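Local coordinates for protein ThreeFoil (Artificial gene, PDB 3PG0) that forms a designed three-fold symmetric beta-trefoil that binds a sodium ion and, like the ricin-type lectins it resembles, probably binds sugars, at residues A[73-78]-A[112-117]; A[127-132]-A[147-152]. One frame throughout, in Å; residues are numbered along the deposited sequence. Where two conformers were deposited one is given.

Contact 1: residues A[73-78]-A[112-117]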
loop_
_atom_site.group_PDB
_atom_site.type_symbol
_atom_site.label_atom_id
_atom_site.label_comp_id
_atom_site.label_asym_id
_atom_site.label_seq_id
_atom_site.Cartn_x
_atom_site.Cartn_y
_atom_site.Cartn_z
ATOM N N ASP A 73 5.391 17.190 -4.898
ATOM C CA ASP A 73 4.673 16.946 -6.151
ATOM C C ASP A 73 3.553 15.912 -6.035
ATOM O O ASP A 73 3.130 15.333 -7.034
ATOM C CB ASP A 73 5.652 16.561 -7.266
ATOM C CG ASP A 73 6.537 17.719 -7.682
ATOM O OD1 ASP A 73 6.066 18.875 -7.607
ATOM O OD2 ASP A 73 7.696 17.479 -8.080
ATOM N N GLY A 74 3.063 15.693 -4.819
ATOM C CA GLY A 74 1.964 14.768 -4.611
ATOM C C GLY A 74 2.406 13.324 -4.438
ATOM O O GLY A 74 1.570 12.442 -4.244
ATOM N N TYR A 75 3.716 13.087 -4.481
ATOM C CA TYR A 75 4.254 11.749 -4.256
ATOM C C TYR A 75 4.698 11.536 -2.808
ATOM O O TYR A 75 5.125 12.481 -2.136
ATOM C CB TYR A 75 5.398 11.460 -5.233
ATOM C CG TYR A 75 4.886 11.280 -6.643
ATOM C CD1 TYR A 75 4.290 10.088 -7.034
ATOM C CD2 TYR A 75 4.970 12.308 -7.573
ATOM C CE1 TYR A 75 3.800 9.923 -8.313
ATOM C CE2 TYR A 75 4.490 12.146 -8.862
ATOM C CZ TYR A 75 3.908 10.949 -9.223
ATOM O OH TYR A 75 3.414 10.776 -10.500
ATOM N N TYR A 76 4.569 10.293 -2.346
ATOM C CA TYR A 76 4.922 9.884 -0.994
ATOM C C TYR A 76 5.655 8.556 -1.026
ATOM O O TYR A 76 5.438 7.742 -1.922
ATOM C CB TYR A 76 3.644 9.662 -0.171
ATOM C CG TYR A 76 2.857 10.926 0.083
ATOM C CD1 TYR A 76 2.945 11.584 1.306
ATOM C CD2 TYR A 76 2.041 11.475 -0.907
ATOM C CE1 TYR A 76 2.236 12.747 1.543
ATOM C CE2 TYR A 76 1.324 12.643 -0.676
ATOM C CZ TYR A 76 1.430 13.268 0.551
ATOM O OH TYR A 76 0.718 14.422 0.791
ATOM N N LYS A 77 6.508 8.317 -0.038
ATOM C CA LYS A 77 6.899 6.946 0.254
ATOM C C LYS A 77 6.103 6.524 1.474
ATOM O O LYS A 77 5.741 7.355 2.314
ATOM C CB LYS A 77 8.413 6.771 0.460
ATOM C CG LYS A 77 9.015 7.506 1.639
ATOM C CD LYS A 77 10.464 7.058 1.873
ATOM C CE LYS A 77 11.057 7.788 3.069
ATOM N NZ LYS A 77 12.460 7.320 3.373
ATOM N N LEU A 78 5.779 5.240 1.539
ATOM C CA LEU A 78 5.051 4.699 2.677
ATOM C C LEU A 78 5.959 3.712 3.380
ATOM O O LEU A 78 6.381 2.706 2.800
ATOM C CB LEU A 78 3.762 4.011 2.225
ATOM C CG LEU A 78 2.598 4.959 1.942
ATOM C CD1 LEU A 78 2.741 5.589 0.576
ATOM C CD2 LEU A 78 1.274 4.207 2.040
ATOM N N GLN A 112 7.480 5.093 -5.040
ATOM C CA GLN A 112 6.813 6.369 -4.805
ATOM C C GLN A 112 5.353 6.269 -5.229
ATOM O O GLN A 112 5.031 5.669 -6.259
ATOM C CB GLN A 112 7.524 7.492 -5.556
ATOM C CG GLN A 112 8.966 7.644 -5.132
ATOM C CD GLN A 112 9.665 8.755 -5.869
ATOM O OE1 GLN A 112 9.058 9.767 -6.210
ATOM N NE2 GLN A 112 10.953 8.577 -6.111
ATOM N N TRP A 113 4.476 6.864 -4.429
ATOM C CA TRP A 113 3.041 6.678 -4.593
ATOM C C TRP A 113 2.320 8.013 -4.601
ATOM O O TRP A 113 2.519 8.836 -3.708
ATOM C CB TRP A 113 2.509 5.800 -3.453
ATOM C CG TRP A 113 3.098 4.425 -3.453
ATOM C CD1 TRP A 113 4.266 4.028 -2.853
ATOM C CD2 TRP A 113 2.570 3.262 -4.114
ATOM N NE1 TRP A 113 4.485 2.692 -3.084
ATOM C CE2 TRP A 113 3.471 2.200 -3.870
ATOM C CE3 TRP A 113 1.422 3.014 -4.877
ATOM C CZ2 TRP A 113 3.252 0.902 -4.350
ATOM C CZ3 TRP A 113 1.208 1.725 -5.373
ATOM C CH2 TRP A 113 2.112 0.684 -5.094
ATOM N N ARG A 114 1.496 8.236 -5.620
ATOM C CA ARG A 114 0.662 9.432 -5.663
ATOM C C ARG A 114 -0.597 9.162 -4.849
ATOM O O ARG A 114 -1.332 8.218 -5.134
ATOM C CB ARG A 114 0.308 9.794 -7.113
ATOM C CG ARG A 114 -0.139 11.239 -7.333
ATOM C CD ARG A 114 -0.223 11.588 -8.827
ATOM N NE ARG A 114 -1.537 11.308 -9.420
ATOM C CZ ARG A 114 -1.801 10.303 -10.253
ATOM N NH1 ARG A 114 -0.847 9.458 -10.610
ATOM N NH2 ARG A 114 -3.028 10.139 -10.736
ATOM N N LEU A 115 -0.860 9.988 -3.839
ATOM C CA LEU A 115 -2.057 9.825 -3.009
ATOM C C LEU A 115 -3.199 10.724 -3.486
ATOM O O LEU A 115 -3.231 11.917 -3.179
ATOM C CB LEU A 115 -1.747 10.095 -1.529
ATOM C CG LEU A 115 -1.253 8.904 -0.697
ATOM C CD1 LEU A 115 -0.037 8.237 -1.330
ATOM C CD2 LEU A 115 -0.948 9.335 0.732
ATOM N N VAL A 116 -4.138 10.135 -4.224
ATOM C CA VAL A 116 -5.201 10.879 -4.901
ATOM C C VAL A 116 -6.539 10.799 -4.164
ATOM O O VAL A 116 -7.096 9.720 -3.984
ATOM C CB VAL A 116 -5.363 10.409 -6.372
ATOM C CG1 VAL A 116 -6.357 11.300 -7.117
ATOM C CG2 VAL A 116 -4.015 10.406 -7.063
ATOM N N ASP A 117 -7.040 11.959 -3.743
ATOM C CA ASP A 117 -8.297 12.066 -3.012
ATOM C C ASP A 117 -9.454 11.803 -3.979
ATOM O O ASP A 117 -9.591 12.496 -4.988
ATOM C CB ASP A 117 -8.399 13.471 -2.403
ATOM C CG ASP A 117 -9.624 13.654 -1.516
ATOM O OD1 ASP A 117 -10.496 12.756 -1.463
ATOM O OD2 ASP A 117 -9.716 14.723 -0.873
HETATM O O HOH W 1 -0.816 13.377 -4.110
HETATM O O HOH W 2 1.360 8.511 -10.253
#
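The carbonyl O of Gly74 meets three groups: water 1 donates to it at 2.6 Å and bridges on to Leu115 O, the amide N of Leu115 makes a weak bond, and the Arg114 CA-H points at it. Next along the strands, Tyr76 and Trp113 form an antiparallel hydrogen-bonded pair, with Trp113 N 2.8 Å from Tyr76 O and in its carbonyl plane; the return bond to Trp113 O is 2.9 Å, with Tyr76 N tilted 29° from the Trp113 carbonyl plane. On the Tyr76 side of the sheet, Leu115 CD2, in one of two conformers, sits over one ring face in a CH-pi contact, 4.2 Å from the centroid, while Leu78 CD1 packs against Trp113 CB. The Trp113 indole N is bonded to Leu87 O. On the other side, Tyr75 crosses Arg114 at a slant, its CE1 3.7 Å from Arg114 CB, and makes a cation-pi contact with Arg128. Arg114 CG is anti to the backbone N (chi1 -160°), which brings it over one face of the Tyr75 ring, toward its rim. This beta-trefoil strand pair thus sets a largely apolar face of Tyr76, Leu78, Trp113 and Leu115 against Tyr75 between Arg114 and Arg128.

Contact 2: residues A[127-132]-A[147-152]. With NA (sodium ion), chain G.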
loop_
_atom_site.group_PDB
_atom_site.type_symbol
_atom_site.label_atom_id
_atom_site.label_comp_id
_atom_site.label_asym_id
_atom_site.label_seq_id
_atom_site.Cartn_x
_atom_site.Cartn_y
_atom_site.Cartn_z
ATOM N N ALA A 127 1.174 4.106 -8.194
ATOM C CA ALA A 127 2.628 3.984 -8.261
ATOM C C ALA A 127 3.211 4.894 -9.334
ATOM O O ALA A 127 2.703 4.961 -10.448
ATOM C CB ALA A 127 3.038 2.529 -8.514
ATOM N N ARG A 128 4.302 5.567 -9.001
ATOM C CA ARG A 128 4.855 6.568 -9.897
ATOM C C ARG A 128 5.328 5.970 -11.226
ATOM O O ARG A 128 5.081 6.530 -12.298
ATOM C CB ARG A 128 5.982 7.350 -9.199
ATOM C CG ARG A 128 6.565 8.483 -10.045
ATOM C CD ARG A 128 7.496 9.377 -9.232
ATOM N NE ARG A 128 7.924 10.517 -10.038
ATOM C CZ ARG A 128 8.425 11.637 -9.530
ATOM N NH1 ARG A 128 8.567 11.769 -8.214
ATOM N NH2 ARG A 128 8.787 12.626 -10.338
ATOM N N HIS A 129 5.994 4.825 -11.162
ATOM C CA HIS A 129 6.578 4.236 -12.373
ATOM C C HIS A 129 5.534 3.676 -13.343
ATOM O O HIS A 129 5.711 3.743 -14.561
ATOM C CB HIS A 129 7.595 3.146 -12.010
ATOM C CG HIS A 129 6.972 1.871 -11.534
ATOM N ND1 HIS A 129 6.085 1.826 -10.480
ATOM C CD2 HIS A 129 7.111 0.594 -11.967
ATOM C CE1 HIS A 129 5.693 0.575 -10.291
ATOM N NE2 HIS A 129 6.304 -0.192 -11.179
ATOM N N SER A 130 4.442 3.138 -12.805
ATOM C CA SER A 130 3.523 2.340 -13.602
ATOM C C SER A 130 2.177 2.999 -13.852
ATOM O O SER A 130 1.456 2.608 -14.763
ATOM C CB SER A 130 3.266 1.020 -12.887
ATOM O OG SER A 130 2.555 1.263 -11.689
ATOM N N GLY A 131 1.822 3.973 -13.021
ATOM C CA GLY A 131 0.513 4.601 -13.107
ATOM C C GLY A 131 -0.616 3.667 -12.681
ATOM O O GLY A 131 -1.786 3.944 -12.958
ATOM N N LYS A 132 -0.248 2.598 -11.972
ATOM C CA LYS A 132 -1.171 1.553 -11.512
ATOM C C LYS A 132 -1.504 1.717 -10.032
ATOM O O LYS A 132 -0.645 2.123 -9.244
ATOM C CB LYS A 132 -0.528 0.177 -11.702
ATOM C CG LYS A 132 0.027 -0.076 -13.083
ATOM C CD LYS A 132 -1.085 -0.329 -14.046
ATOM C CE LYS A 132 -0.560 -0.822 -15.384
ATOM N NZ LYS A 132 -1.698 -1.135 -16.287
ATOM N N VAL A 147 -1.823 -8.052 -1.994
ATOM C CA VAL A 147 -1.922 -6.683 -2.473
ATOM C C VAL A 147 -0.988 -6.539 -3.672
ATOM O O VAL A 147 0.155 -6.980 -3.639
ATOM C CB VAL A 147 -1.578 -5.671 -1.360
ATOM C CG1 VAL A 147 -1.447 -4.264 -1.932
ATOM C CG2 VAL A 147 -2.698 -5.693 -0.305
ATOM N N ILE A 148 -1.515 -5.961 -4.743
ATOM C CA ILE A 148 -0.823 -5.850 -6.024
ATOM C C ILE A 148 -1.043 -4.436 -6.563
ATOM O O ILE A 148 -1.644 -3.599 -5.881
ATOM C CB ILE A 148 -1.414 -6.868 -7.025
ATOM C CG1 ILE A 148 -2.938 -6.667 -7.153
ATOM C CG2 ILE A 148 -1.109 -8.288 -6.561
ATOM C CD1 ILE A 148 -3.619 -7.556 -8.192
ATOM N N GLN A 149 -0.555 -4.164 -7.778
ATOM C CA GLN A 149 -0.968 -2.953 -8.493
ATOM C C GLN A 149 -1.868 -3.351 -9.663
ATOM O O GLN A 149 -1.748 -4.448 -10.205
ATOM C CB GLN A 149 0.240 -2.141 -9.010
ATOM C CG GLN A 149 0.952 -2.806 -10.175
ATOM C CD GLN A 149 2.082 -1.976 -10.733
ATOM O OE1 GLN A 149 2.456 -0.927 -10.178
ATOM N NE2 GLN A 149 2.642 -2.439 -11.850
ATOM N N TYR A 150 -2.785 -2.468 -10.041
ATOM C CA TYR A 150 -3.655 -2.710 -11.194
ATOM C C TYR A 150 -4.244 -1.376 -11.615
ATOM O O TYR A 150 -4.488 -0.520 -10.768
ATOM C CB TYR A 150 -4.773 -3.701 -10.801
ATOM C CG TYR A 150 -5.325 -4.486 -11.968
ATOM C CD1 TYR A 150 -6.164 -3.882 -12.904
ATOM C CD2 TYR A 150 -4.999 -5.818 -12.139
ATOM C CE1 TYR A 150 -6.654 -4.590 -13.979
ATOM C CE2 TYR A 150 -5.493 -6.544 -13.221
ATOM C CZ TYR A 150 -6.312 -5.919 -14.133
ATOM O OH TYR A 150 -6.801 -6.624 -15.213
ATOM N N SER A 151 -4.489 -1.188 -12.913
ATOM C CA SER A 151 -5.125 0.044 -13.362
ATOM C C SER A 151 -6.350 0.369 -12.518
ATOM O O SER A 151 -7.163 -0.509 -12.234
ATOM C CB SER A 151 -5.531 -0.059 -14.835
ATOM O OG SER A 151 -4.388 -0.120 -15.659
ATOM N N TYR A 152 -6.483 1.629 -12.120
ATOM C CA TYR A 152 -7.657 2.047 -11.359
ATOM C C TYR A 152 -8.911 2.020 -12.237
ATOM O O TYR A 152 -8.950 2.624 -13.327
ATOM C CB TYR A 152 -7.478 3.453 -10.778
ATOM C CG TYR A 152 -8.591 3.825 -9.825
ATOM C CD1 TYR A 152 -8.617 3.323 -8.526
ATOM C CD2 TYR A 152 -9.632 4.651 -10.231
ATOM C CE1 TYR A 152 -9.640 3.652 -7.654
ATOM C CE2 TYR A 152 -10.659 4.984 -9.368
ATOM C CZ TYR A 152 -10.661 4.492 -8.087
ATOM O OH TYR A 152 -11.691 4.830 -7.237
HETATM NA NA NA G . 1.735 -8.382 -2.319
HETATM O O HOH W 3 -4.422 3.655 -12.340
#
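Gln149 OE1 accepts a hydrogen bond from Ser130 OG at 2.7 Å, the hydroxyl standing 46° out of the carbonyl plane and off the lone-pair directions. Around the same oxygen, His129 CE1 approaches to 3.6 Å and the Ala127 methyl comes near, with the imidazole and amide planes 24° apart. Lys132 lies across the amide, its CB 3.5 Å from Gln149 CD and its CG following close by. Gln149 CG lies between the backbone N and carbonyl carbon (chi1 72°), and the chain then runs extended, carrying the amide to the turn of 127-132. At the far end of the lysine, in one of the two conformers of both Lys132 and Ser151, NZ bonds to Ser151 OG at 2.9 Å and forms a salt bridge with Asp96, whose OD1 also accepts from Ser151 N; in that conformer one carboxylate oxygen is shared by Lys132 and the Ser151 backbone.

These residues join the turn between strands 123-127 and 133-136 to strand 147-150 of the beta-trefoil, where 133-136 and 147-150 pair as a two-stranded antiparallel sheet. Further out, Ser130 OG is itself positioned by an ST turn, accepting from Lys132 N at 3.1 Å, so the hydroxyl takes one bond and gives another. The turn is closed by Ala127 O, which receives Gly131 N at 2.9 Å, and by Ala127 N to Lys132 O. The His129 ring, with Ser130 CB over the centre of one face, is held through NE2 to Ser93 O, and Gln149 NE2 reaches Ser95 O. Water 3 donates to Gly131 O and accepts from Tyr152 N, a further tie, through solvent. At the start of the strand, Val147 O binds the sodium ion at 2.5 Å, together with Val53 O, Val100 O and the side-chain oxygens of Asn52, Asn99 and Asn146.

Contacts 1 and 2 follow one another along the chain, with centres about 12 Å apart. Contact 1 pairs strands 75-80 and 113-117 within the six-stranded antiparallel sheet; contact 2 joins the turn that follows the neighbouring strand 123-127 to strand 147-150, in the two-stranded sheet with 133-136. They meet where 112-117 runs beside the start of 127-132: Gln112 O and Arg128 N, 2.8 Å apart, probably form a hydrogen bond, and Trp113 CE3 packs on Ala127 N. Strand 123-127 is thus the bridge between them. Contact 2 reaches the sodium site, near the three-fold axis of the design, through Val147, while the Trp113 side chain of contact 1 is about 9 Å from the ion.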